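Local coordinates for protein amidase, hydantoinase/carbamoylase family (Burkholderia ambifaria, PDB 5TP4) that probably hydrolyses the carbamoyl C-N bond of N-carbamoyl-L-amino acids, as a zinc-dependent dimeric amidase of the peptidase M20 family, at residues 54-57 with 58-62; 198-201 with 202-205; 236-240 with 241-245; 297-300 with 301-304. All blocks are in the same frame, centred on the assembly; numbering follows the deposited sequence. Where two conformers were deposited one is given.

Contact 1 of 4, residues 54-57 with 58-62; sequences FAQW and CRDAG. With EDO (1,2-ethanediol), chain U.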
loop_
_atom_site.group_PDB
_atom_site.type_symbol
_atom_site.label_atom_id
_atom_site.label_comp_id
_atom_site.label_asym_id
_atom_site.label_seq_id
_atom_site.Cartn_x
_atom_site.Cartn_y
_atom_site.Cartn_z
ATOM N N PHE B 54 17.036 -11.351 38.276
ATOM C CA PHE B 54 17.978 -12.345 37.760
ATOM C C PHE B 54 19.288 -12.346 38.546
ATOM O O PHE B 54 19.808 -13.412 38.904
ATOM C CB PHE B 54 18.245 -12.070 36.282
ATOM C CG PHE B 54 19.324 -12.925 35.689
ATOM C CD1 PHE B 54 19.162 -14.289 35.566
ATOM C CD2 PHE B 54 20.507 -12.339 35.255
ATOM C CE1 PHE B 54 20.185 -15.077 35.018
ATOM C CE2 PHE B 54 21.522 -13.114 34.697
ATOM C CZ PHE B 54 21.347 -14.487 34.582
ATOM N N ALA B 55 19.856 -11.160 38.801
ATOM C CA ALA B 55 21.149 -11.117 39.486
ATOM C C ALA B 55 21.023 -11.705 40.872
ATOM O O ALA B 55 21.900 -12.439 41.337
ATOM C CB ALA B 55 21.687 -9.674 39.591
ATOM N N GLN B 56 19.918 -11.402 41.541
ATOM C CA GLN B 56 19.704 -11.925 42.882
ATOM C C GLN B 56 19.663 -13.446 42.866
ATOM O O GLN B 56 20.308 -14.112 43.688
ATOM C CB GLN B 56 18.403 -11.358 43.448
ATOM C CG GLN B 56 18.022 -12.010 44.758
ATOM C CD GLN B 56 18.938 -11.583 45.884
ATOM O OE1 GLN B 56 19.190 -10.386 46.078
ATOM N NE2 GLN B 56 19.448 -12.557 46.635
ATOM N N TRP B 57 18.900 -14.017 41.932
ATOM C CA TRP B 57 18.852 -15.468 41.790
ATOM C C TRP B 57 20.242 -16.044 41.553
ATOM O O TRP B 57 20.601 -17.078 42.130
ATOM C CB TRP B 57 17.939 -15.840 40.626
ATOM C CG TRP B 57 16.499 -15.616 40.934
ATOM C CD1 TRP B 57 15.948 -15.453 42.144
ATOM C CD2 TRP B 57 15.430 -15.584 39.977
ATOM N NE1 TRP B 57 14.566 -15.301 42.025
ATOM C CE2 TRP B 57 14.236 -15.376 40.694
ATOM C CE3 TRP B 57 15.375 -15.689 38.582
ATOM C CZ2 TRP B 57 12.993 -15.286 40.060
ATOM C CZ3 TRP B 57 14.142 -15.608 37.954
ATOM C CH2 TRP B 57 12.968 -15.399 38.702
ATOM N N CYS B 58 21.036 -15.385 40.706
ATOM C CA CYS B 58 22.378 -15.889 40.423
ATOM C C CYS B 58 23.245 -15.890 41.665
ATOM O O CYS B 58 23.971 -16.861 41.924
ATOM C CB CYS B 58 23.046 -15.052 39.339
ATOM S SG CYS B 58 22.334 -15.322 37.707
ATOM N N ARG B 59 23.194 -14.802 42.446
ATOM C CA ARG B 59 23.982 -14.748 43.668
ATOM C C ARG B 59 23.507 -15.785 44.673
ATOM O O ARG B 59 24.326 -16.377 45.383
ATOM C CB ARG B 59 23.927 -13.342 44.266
ATOM C CG ARG B 59 24.580 -12.289 43.377
ATOM C CD ARG B 59 24.741 -10.966 44.166
ATOM N NE ARG B 59 24.945 -9.840 43.253
ATOM C CZ ARG B 59 23.955 -9.069 42.811
ATOM N NH1 ARG B 59 22.719 -9.292 43.236
ATOM N NH2 ARG B 59 24.204 -8.076 41.968
ATOM N N ASP B 60 22.193 -16.026 44.736
ATOM C CA ASP B 60 21.667 -17.081 45.600
ATOM C C ASP B 60 22.131 -18.459 45.149
ATOM O O ASP B 60 22.166 -19.382 45.964
ATOM C CB ASP B 60 20.128 -17.063 45.623
ATOM C CG ASP B 60 19.547 -15.813 46.298
ATOM O OD1 ASP B 60 20.248 -15.180 47.129
ATOM O OD2 ASP B 60 18.377 -15.480 45.987
ATOM N N ALA B 61 22.491 -18.610 43.881
ATOM C CA ALA B 61 23.050 -19.847 43.345
ATOM C C ALA B 61 24.577 -19.862 43.428
ATOM O O ALA B 61 25.230 -20.699 42.788
ATOM C CB ALA B 61 22.608 -20.047 41.890
ATOM N N GLY B 62 25.156 -18.939 44.177
ATOM C CA GLY B 62 26.582 -18.981 44.460
ATOM C C GLY B 62 27.441 -18.294 43.439
ATOM O O GLY B 62 28.673 -18.393 43.519
HETATM C C1 EDO U . 31.578 -19.653 42.407
HETATM O O1 EDO U . 30.577 -20.358 41.656
HETATM C C2 EDO U . 31.581 -18.203 41.960
HETATM O O2 EDO U . 32.356 -18.148 40.763
#
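The thiol of Cys58 sits over one face of the Phe54 ring, a sulfur-aromatic contact between residues one helical turn apart. SG lies 3.6 Å from the centroid of that ring and 23° off its normal, displaced toward the rim so that CZ and CE1 are the carbons it meets most closely. CG of Phe54 is anti to the backbone N (chi1 173°), which carries the ring along the helix toward Cys58. On the solvent side Gln56 reaches Asp60 through its amide: NE2 donates to OD2 of Asp60 at 3.2 Å, almost straight (171°) and on the syn side, while a weak second bond goes to OD1. The extended Arg59 side chain runs beside Ala55, whose O lies over one face of the guanidinium; NH1 of Arg59 is 3.8 Å from Ala55 CB. All this decorates the last turns of helix 45-60, which ends in a Schellman motif with Gly62, at positive phi, as its C-prime residue; Gly62 N bonds Arg59 O at 3.0 Å, and Met63 N closes back on Cys58 O. Behind the ring-thiol pair, Val108 and Leu109 of helix 105-121 and Leu73 of the sheet pack on Phe54, and Cys58 leans on Val65 and Ala75. Trp57 makes a cation-pi contact with Arg116, and Asn119 donates through ND2 to the carbonyl of Ala61.

Contact 2 of 4, residues 198-201 with 202-205; sequences HIEQ and GPVL. With ZN (zinc ion), chain P.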
loop_
_atom_site.group_PDB
_atom_site.type_symbol
_atom_site.label_atom_id
_atom_site.label_comp_id
_atom_site.label_asym_id
_atom_site.label_seq_id
_atom_site.Cartn_x
_atom_site.Cartn_y
_atom_site.Cartn_z
ATOM N N HIS B 198 16.673 -20.762 22.704
ATOM C CA HIS B 198 15.657 -19.790 22.310
ATOM C C HIS B 198 14.448 -20.520 21.744
ATOM O O HIS B 198 14.574 -21.607 21.176
ATOM C CB HIS B 198 16.232 -18.829 21.248
ATOM C CG HIS B 198 15.563 -17.491 21.206
ATOM N ND1 HIS B 198 14.334 -17.289 20.606
ATOM C CD2 HIS B 198 15.947 -16.284 21.693
ATOM C CE1 HIS B 198 13.983 -16.021 20.746
ATOM N NE2 HIS B 198 14.951 -15.389 21.383
ATOM N N ILE B 199 13.275 -19.914 21.897
ATOM C CA ILE B 199 12.128 -20.431 21.153
ATOM C C ILE B 199 12.363 -20.201 19.660
ATOM O O ILE B 199 13.049 -19.262 19.248
ATOM C CB ILE B 199 10.801 -19.801 21.620
ATOM C CG1 ILE B 199 10.802 -18.261 21.493
ATOM C CG2 ILE B 199 10.471 -20.236 23.049
ATOM C CD1 ILE B 199 9.407 -17.654 21.558
ATOM N N GLU B 200 11.811 -21.091 18.838
ATOM C CA GLU B 200 12.040 -21.027 17.387
ATOM C C GLU B 200 11.623 -19.695 16.765
ATOM O O GLU B 200 12.252 -19.234 15.803
ATOM C CB GLU B 200 11.273 -22.146 16.692
ATOM C CG GLU B 200 11.457 -22.096 15.181
ATOM C CD GLU B 200 10.563 -23.062 14.459
ATOM O OE1 GLU B 200 10.299 -22.853 13.251
ATOM O OE2 GLU B 200 10.122 -24.025 15.116
ATOM N N GLN B 201 10.538 -19.098 17.246
ATOM C CA GLN B 201 9.862 -17.961 16.595
ATOM C C GLN B 201 9.378 -18.289 15.184
ATOM O O GLN B 201 9.199 -17.395 14.347
ATOM C CB GLN B 201 10.735 -16.707 16.571
ATOM C CG GLN B 201 11.350 -16.365 17.941
ATOM C CD GLN B 201 12.216 -15.124 17.855
ATOM O OE1 GLN B 201 13.225 -15.122 17.160
ATOM N NE2 GLN B 201 11.815 -14.062 18.554
ATOM N N GLY B 202 9.134 -19.558 14.924
ATOM C CA GLY B 202 8.625 -20.024 13.651
ATOM C C GLY B 202 7.821 -21.285 13.903
ATOM O O GLY B 202 7.741 -21.776 15.030
ATOM N N PRO B 203 7.210 -21.840 12.857
ATOM C CA PRO B 203 6.246 -22.941 13.024
ATOM C C PRO B 203 6.799 -24.344 12.823
ATOM O O PRO B 203 6.035 -25.306 12.998
ATOM C CB PRO B 203 5.223 -22.614 11.927
ATOM C CG PRO B 203 6.139 -22.082 10.795
ATOM C CD PRO B 203 7.298 -21.377 11.456
ATOM N N VAL B 204 8.079 -24.491 12.459
ATOM C CA VAL B 204 8.564 -25.776 11.946
ATOM C C VAL B 204 8.580 -26.846 13.031
ATOM O O VAL B 204 8.085 -27.962 12.833
ATOM C CB VAL B 204 9.966 -25.620 11.330
ATOM C CG1 VAL B 204 10.500 -27.000 10.958
ATOM C CG2 VAL B 204 9.910 -24.689 10.139
ATOM N N LEU B 205 9.202 -26.554 14.175
ATOM C CA LEU B 205 9.330 -27.612 15.169
ATOM C C LEU B 205 7.964 -28.008 15.717
ATOM O O LEU B 205 7.688 -29.200 15.917
ATOM C CB LEU B 205 10.258 -27.159 16.296
ATOM C CG LEU B 205 11.658 -26.733 15.841
ATOM C CD1 LEU B 205 12.435 -26.129 17.038
ATOM C CD2 LEU B 205 12.393 -27.935 15.271
HETATM ZN ZN ZN P . 14.940 -12.990 21.404
HETATM O O HOH W 1 17.232 -13.206 20.595
HETATM O O HOH W 2 14.454 -11.679 19.620
#
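Glu200 turns its carboxylate onto the backbone amides of Val204 and Leu205, in a strand-loop-helix connection where this one side chain accepts the first two amides of helix 204-208. Each oxygen takes one amide: OE1 receives Val204 N at 2.9 Å through its syn lone pair, and OE2 receives Leu205 N, also at 2.9 Å and straighter, on the syn side but 18° out of the carboxylate plane. The forked grip fixes the rotation of the carboxylate, and the positive end of the helix would probably stabilise its negative charge. Glu200 is able to span the turn because its chain is fully extended, with CG anti to the backbone N (chi1 179°). Its carboxylate runs across Gly202, OE1 coming within 3.0 Å of Gly202 C, while Leu205 meets OE2 with its CG at 3.2 Å.

At the end of strand 193-199, His198 faces the zinc. It binds the ion through NE2 at 2.4 Å, and His92 and two waters are further ligands. Gln201 turns away from the Glu200 carboxylate toward the metal site, where its NE2 makes a weak hydrogen bond to Asp103; its backbone O accepts from the hydroxyl of Thr237 of the second subunit, so the loop touches metal site and dimer partner alike. A second-shell bond orients the zinc-binding imidazole: His198 ND1 donates to Ile199 O at 2.7 Å, nearly straight (173°), in the plane of both ring and carbonyl and on a lone pair of the oxygen.

Contact 3 of 4, residues 236-240 with 241-245; sequences GTTPM and PYRKD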
loop_
_atom_site.group_PDB
_atom_site.type_symbol
_atom_site.label_atom_id
_atom_site.label_comp_id
_atom_site.label_asym_id
_atom_site.label_seq_id
_atom_site.Cartn_x
_atom_site.Cartn_y
_atom_site.Cartn_z
ATOM N N GLY B 236 -11.621 4.945 -17.074
ATOM C CA GLY B 236 -12.764 4.750 -17.952
ATOM C C GLY B 236 -12.522 5.195 -19.385
ATOM O O GLY B 236 -13.103 4.628 -20.309
ATOM N N THR B 237 -11.683 6.211 -19.592
ATOM C CA THR B 237 -11.466 6.756 -20.936
ATOM C C THR B 237 -10.347 6.054 -21.701
ATOM O O THR B 237 -10.138 6.363 -22.880
ATOM C CB THR B 237 -11.094 8.245 -20.881
ATOM O OG1 THR B 237 -9.788 8.344 -20.305
ATOM C CG2 THR B 237 -12.081 9.048 -20.040
ATOM N N THR B 238 -9.601 5.154 -21.059
ATOM C CA THR B 238 -8.399 4.573 -21.653
ATOM C C THR B 238 -8.625 3.112 -22.000
ATOM O O THR B 238 -8.636 2.264 -21.101
ATOM C CB THR B 238 -7.228 4.691 -20.682
ATOM O OG1 THR B 238 -7.113 6.035 -20.207
ATOM C CG2 THR B 238 -5.911 4.259 -21.363
ATOM N N PRO B 239 -8.806 2.753 -23.263
ATOM C CA PRO B 239 -8.991 1.335 -23.582
ATOM C C PRO B 239 -7.755 0.525 -23.212
ATOM O O PRO B 239 -6.644 1.051 -23.065
ATOM C CB PRO B 239 -9.236 1.326 -25.096
ATOM C CG PRO B 239 -9.798 2.693 -25.385
ATOM C CD PRO B 239 -9.060 3.620 -24.434
ATOM N N MET B 240 -7.982 -0.777 -23.012
ATOM C CA MET B 240 -6.927 -1.601 -22.431
ATOM C C MET B 240 -5.649 -1.594 -23.253
ATOM O O MET B 240 -4.557 -1.552 -22.646
ATOM C CB MET B 240 -7.445 -3.031 -22.214
ATOM C CG MET B 240 -8.617 -3.144 -21.257
ATOM S SD MET B 240 -8.366 -2.548 -19.581
ATOM C CE MET B 240 -7.107 -3.709 -18.949
ATOM N N PRO B 241 -5.683 -1.633 -24.593
ATOM C CA PRO B 241 -4.412 -1.689 -25.339
ATOM C C PRO B 241 -3.539 -0.443 -25.211
ATOM O O PRO B 241 -2.340 -0.523 -25.495
ATOM C CB PRO B 241 -4.863 -1.898 -26.794
ATOM C CG PRO B 241 -6.162 -2.534 -26.700
ATOM C CD PRO B 241 -6.830 -1.930 -25.478
ATOM N N TYR B 242 -4.083 0.695 -24.779
ATOM C CA TYR B 242 -3.297 1.906 -24.598
ATOM C C TYR B 242 -2.594 1.972 -23.256
ATOM O O TYR B 242 -1.769 2.864 -23.064
ATOM C CB TYR B 242 -4.174 3.157 -24.712
ATOM C CG TYR B 242 -4.786 3.383 -26.071
ATOM C CD1 TYR B 242 -5.955 2.744 -26.427
ATOM C CD2 TYR B 242 -4.222 4.284 -26.972
ATOM C CE1 TYR B 242 -6.556 2.967 -27.665
ATOM C CE2 TYR B 242 -4.812 4.508 -28.218
ATOM C CZ TYR B 242 -5.980 3.850 -28.547
ATOM O OH TYR B 242 -6.608 4.038 -29.772
ATOM N N ARG B 243 -2.879 1.043 -22.358
ATOM C CA ARG B 243 -2.497 1.189 -20.969
ATOM C C ARG B 243 -1.066 0.740 -20.716
ATOM O O ARG B 243 -0.545 -0.169 -21.367
ATOM C CB ARG B 243 -3.440 0.381 -20.086
ATOM C CG ARG B 243 -4.853 0.850 -20.210
ATOM C CD ARG B 243 -5.739 0.142 -19.242
ATOM N NE ARG B 243 -7.072 0.775 -19.288
ATOM C CZ ARG B 243 -7.932 0.784 -18.294
ATOM N NH1 ARG B 243 -7.623 0.192 -17.138
ATOM N NH2 ARG B 243 -9.094 1.414 -18.461
ATOM N N LYS B 244 -0.445 1.394 -19.734
ATOM C CA LYS B 244 0.865 1.018 -19.197
ATOM C C LYS B 244 0.668 0.961 -17.675
ATOM O O LYS B 244 1.009 1.882 -16.935
ATOM C CB LYS B 244 1.923 1.993 -19.633
ATOM C CG LYS B 244 2.149 1.931 -21.167
ATOM C CD LYS B 244 2.984 3.094 -21.642
ATOM C CE LYS B 244 2.987 3.200 -23.161
ATOM N NZ LYS B 244 3.860 4.332 -23.616
ATOM N N ASP B 245 0.069 -0.142 -17.227
ATOM C CA ASP B 245 -0.463 -0.273 -15.880
ATOM C C ASP B 245 0.629 -0.809 -14.964
ATOM O O ASP B 245 0.974 -1.991 -15.038
ATOM C CB ASP B 245 -1.674 -1.207 -15.909
ATOM C CG ASP B 245 -2.400 -1.275 -14.579
ATOM O OD1 ASP B 245 -1.733 -1.349 -13.535
ATOM O OD2 ASP B 245 -3.648 -1.310 -14.575
HETATM O O HOH W 3 -2.113 -2.743 -22.201
#
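Arg243 and Met240 carry this turn, the arginine reaching, extended, to the carbonyl of Thr238. Its guanidinium grips that one oxygen side-on: NE and NH2 both donate to Thr238 O, each at 2.8 Å, and the acceptor lies within 1° of the guanidinium plane. The NH2 bond arrives in the carbonyl plane, whereas the NE bond is tilted 33° from it. Met240 covers one face of the same group, its SD 3.4 Å above the plane and offset toward the rim; bends at chi2 and chi3 curl the thioether back over the arginine. Thr238 adds its methyl, CG2, at 3.8 Å from the CG of Arg243, while its hydroxyl is held by the carbonyl of His234. The backbone forms a short 3-10 turn, Tyr242 N bonding Pro239 O and Arg243 N bonding Met240 O, both at 3.1 Å. The Pro239 ring rests against the Tyr242 ring, its CD 3.8 Å from CD1. This turn lies in the loop between strand 212-229 and helix 246-262, and it reaches the second subunit: there Thr271 bonds Arg243 NH1, Gln219 bonds Gly236 O and Pro203 packs on Tyr242. With NH2 also bonded to Ala235 O, the guanidinium is tied to two backbone carbonyls of its own loop and one hydroxyl of the partner, a polar anchor that links the shape of the turn to the dimer interface.

Contact 4 of 4, residues 297-300 with 301-304; sequences HHDD and AQVD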
loop_
_atom_site.group_PDB
_atom_site.type_symbol
_atom_site.label_atom_id
_atom_site.label_comp_id
_atom_site.label_asym_id
_atom_site.label_seq_id
_atom_site.Cartn_x
_atom_site.Cartn_y
_atom_site.Cartn_z
ATOM N N HIS B 297 18.368 -16.855 1.941
ATOM C CA HIS B 297 18.865 -18.175 1.579
ATOM C C HIS B 297 19.861 -18.577 2.659
ATOM O O HIS B 297 20.204 -17.781 3.535
ATOM C CB HIS B 297 19.506 -18.190 0.177
ATOM C CG HIS B 297 19.552 -19.554 -0.455
ATOM N ND1 HIS B 297 20.461 -20.519 -0.072
ATOM C CD2 HIS B 297 18.822 -20.100 -1.460
ATOM C CE1 HIS B 297 20.284 -21.606 -0.809
ATOM N NE2 HIS B 297 19.284 -21.385 -1.647
ATOM N N HIS B 298 20.272 -19.836 2.633
ATOM C CA HIS B 298 21.340 -20.243 3.541
ATOM C C HIS B 298 22.701 -19.732 3.088
ATOM O O HIS B 298 23.630 -19.662 3.900
ATOM C CB HIS B 298 21.400 -21.769 3.652
ATOM C CG HIS B 298 20.235 -22.368 4.374
ATOM N ND1 HIS B 298 20.268 -23.639 4.908
ATOM C CD2 HIS B 298 19.004 -21.872 4.652
ATOM C CE1 HIS B 298 19.104 -23.904 5.476
ATOM N NE2 HIS B 298 18.319 -22.847 5.337
ATOM N N ASP B 299 22.832 -19.377 1.815
ATOM C CA ASP B 299 24.104 -19.099 1.182
ATOM C C ASP B 299 24.055 -17.726 0.519
ATOM O O ASP B 299 23.059 -17.384 -0.122
ATOM C CB ASP B 299 24.378 -20.202 0.162
ATOM C CG ASP B 299 25.649 -20.014 -0.552
ATOM O OD1 ASP B 299 25.670 -19.195 -1.483
ATOM O OD2 ASP B 299 26.621 -20.686 -0.177
ATOM N N ASP B 300 25.135 -16.952 0.644
ATOM C CA ASP B 300 25.127 -15.615 0.050
ATOM C C ASP B 300 25.132 -15.668 -1.466
ATOM O O ASP B 300 24.526 -14.808 -2.122
ATOM C CB ASP B 300 26.326 -14.809 0.538
ATOM C CG ASP B 300 26.058 -14.142 1.863
ATOM O OD1 ASP B 300 25.430 -13.046 1.878
ATOM O OD2 ASP B 300 26.464 -14.732 2.880
ATOM N N ALA B 301 25.877 -16.615 -2.048
ATOM C CA ALA B 301 25.889 -16.720 -3.502
ATOM C C ALA B 301 24.503 -17.036 -4.042
ATOM O O ALA B 301 24.115 -16.525 -5.097
ATOM C CB ALA B 301 26.886 -17.784 -3.961
ATOM N N GLN B 302 23.753 -17.897 -3.342
ATOM C CA GLN B 302 22.426 -18.269 -3.824
ATOM C C GLN B 302 21.419 -17.137 -3.628
ATOM O O GLN B 302 20.529 -16.952 -4.469
ATOM C CB GLN B 302 21.923 -19.532 -3.125
ATOM C CG GLN B 302 22.660 -20.818 -3.486
ATOM C CD GLN B 302 22.738 -21.064 -4.982
ATOM O OE1 GLN B 302 21.725 -21.061 -5.690
ATOM N NE2 GLN B 302 23.952 -21.266 -5.475
ATOM N N VAL B 303 21.490 -16.402 -2.510
ATOM C CA VAL B 303 20.555 -15.280 -2.385
ATOM C C VAL B 303 20.882 -14.222 -3.432
ATOM O O VAL B 303 19.982 -13.615 -4.016
ATOM C CB VAL B 303 20.500 -14.720 -0.936
ATOM C CG1 VAL B 303 21.633 -13.716 -0.616
ATOM C CG2 VAL B 303 19.170 -14.051 -0.689
ATOM N N ASP B 304 22.165 -14.029 -3.745
ATOM C CA ASP B 304 22.521 -13.110 -4.822
ATOM C C ASP B 304 21.998 -13.617 -6.164
ATOM O O ASP B 304 21.541 -12.832 -7.009
ATOM C CB ASP B 304 24.044 -12.923 -4.864
ATOM C CG ASP B 304 24.567 -12.093 -3.704
ATOM O OD1 ASP B 304 23.749 -11.424 -3.041
ATOM O OD2 ASP B 304 25.800 -12.099 -3.463
#
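Ala301 follows Asp299, the N-cap of helix 300-321, in the first turn of that helix. The capping bond itself comes one residue later: Gln302 N donates to Asp299 OD1 at 3.0 Å, using the anti lone pair of the oxygen. With CG anti to the backbone N (chi1 180°), Asp299 brings its carboxylate round to the amides of the first turn. Gln302 also packs with its aliphatic part, as CB stands over the centre of the His297 ring, 3.4 Å from the centroid and 1° off the normal, a CH-pi contact in which the two side chains run alongside and point the same way. Val303 closes the first helical turn by donating from N to Asp299 O at 3.0 Å, and its CB packs 3.8 Å from the CB of His297. Asp304 continues the helix through N to Asp300 O; its carboxylate and that of Asp300 both form salt bridges with Arg222 of strand 212-229, which would offset their like charges. His297, the last residue of strand 288-297, is thus joined to the helix start through Gln302 and Val303, and its imidazole also holds the N-cap backbone: Asp299 N donates to His297 ND1 at 3.2 Å, 12° out of the ring plane.

Overall arrangement
Contact 2 is the one at the active site, with His198 on the zinc; contact 1 lies on an outer helix of the same zinc-binding part, its centre 29 Å from that of contact 2, although Phe54 comes within about 10 Å of the zinc ligand His92, side chain to side chain. Contact 4 caps a helix about 10 Å from contact 2 between nearest atoms. Contact 3 sits far out on the elongated arm, its centre 71 Å from that of contact 1 and 47 Å from that of contact 2. Within one subunit contacts 2 and 3 do not touch, yet the dimer brings them together: Thr237 of contact 3 bonds Gln201 of contact 2 in the second subunit.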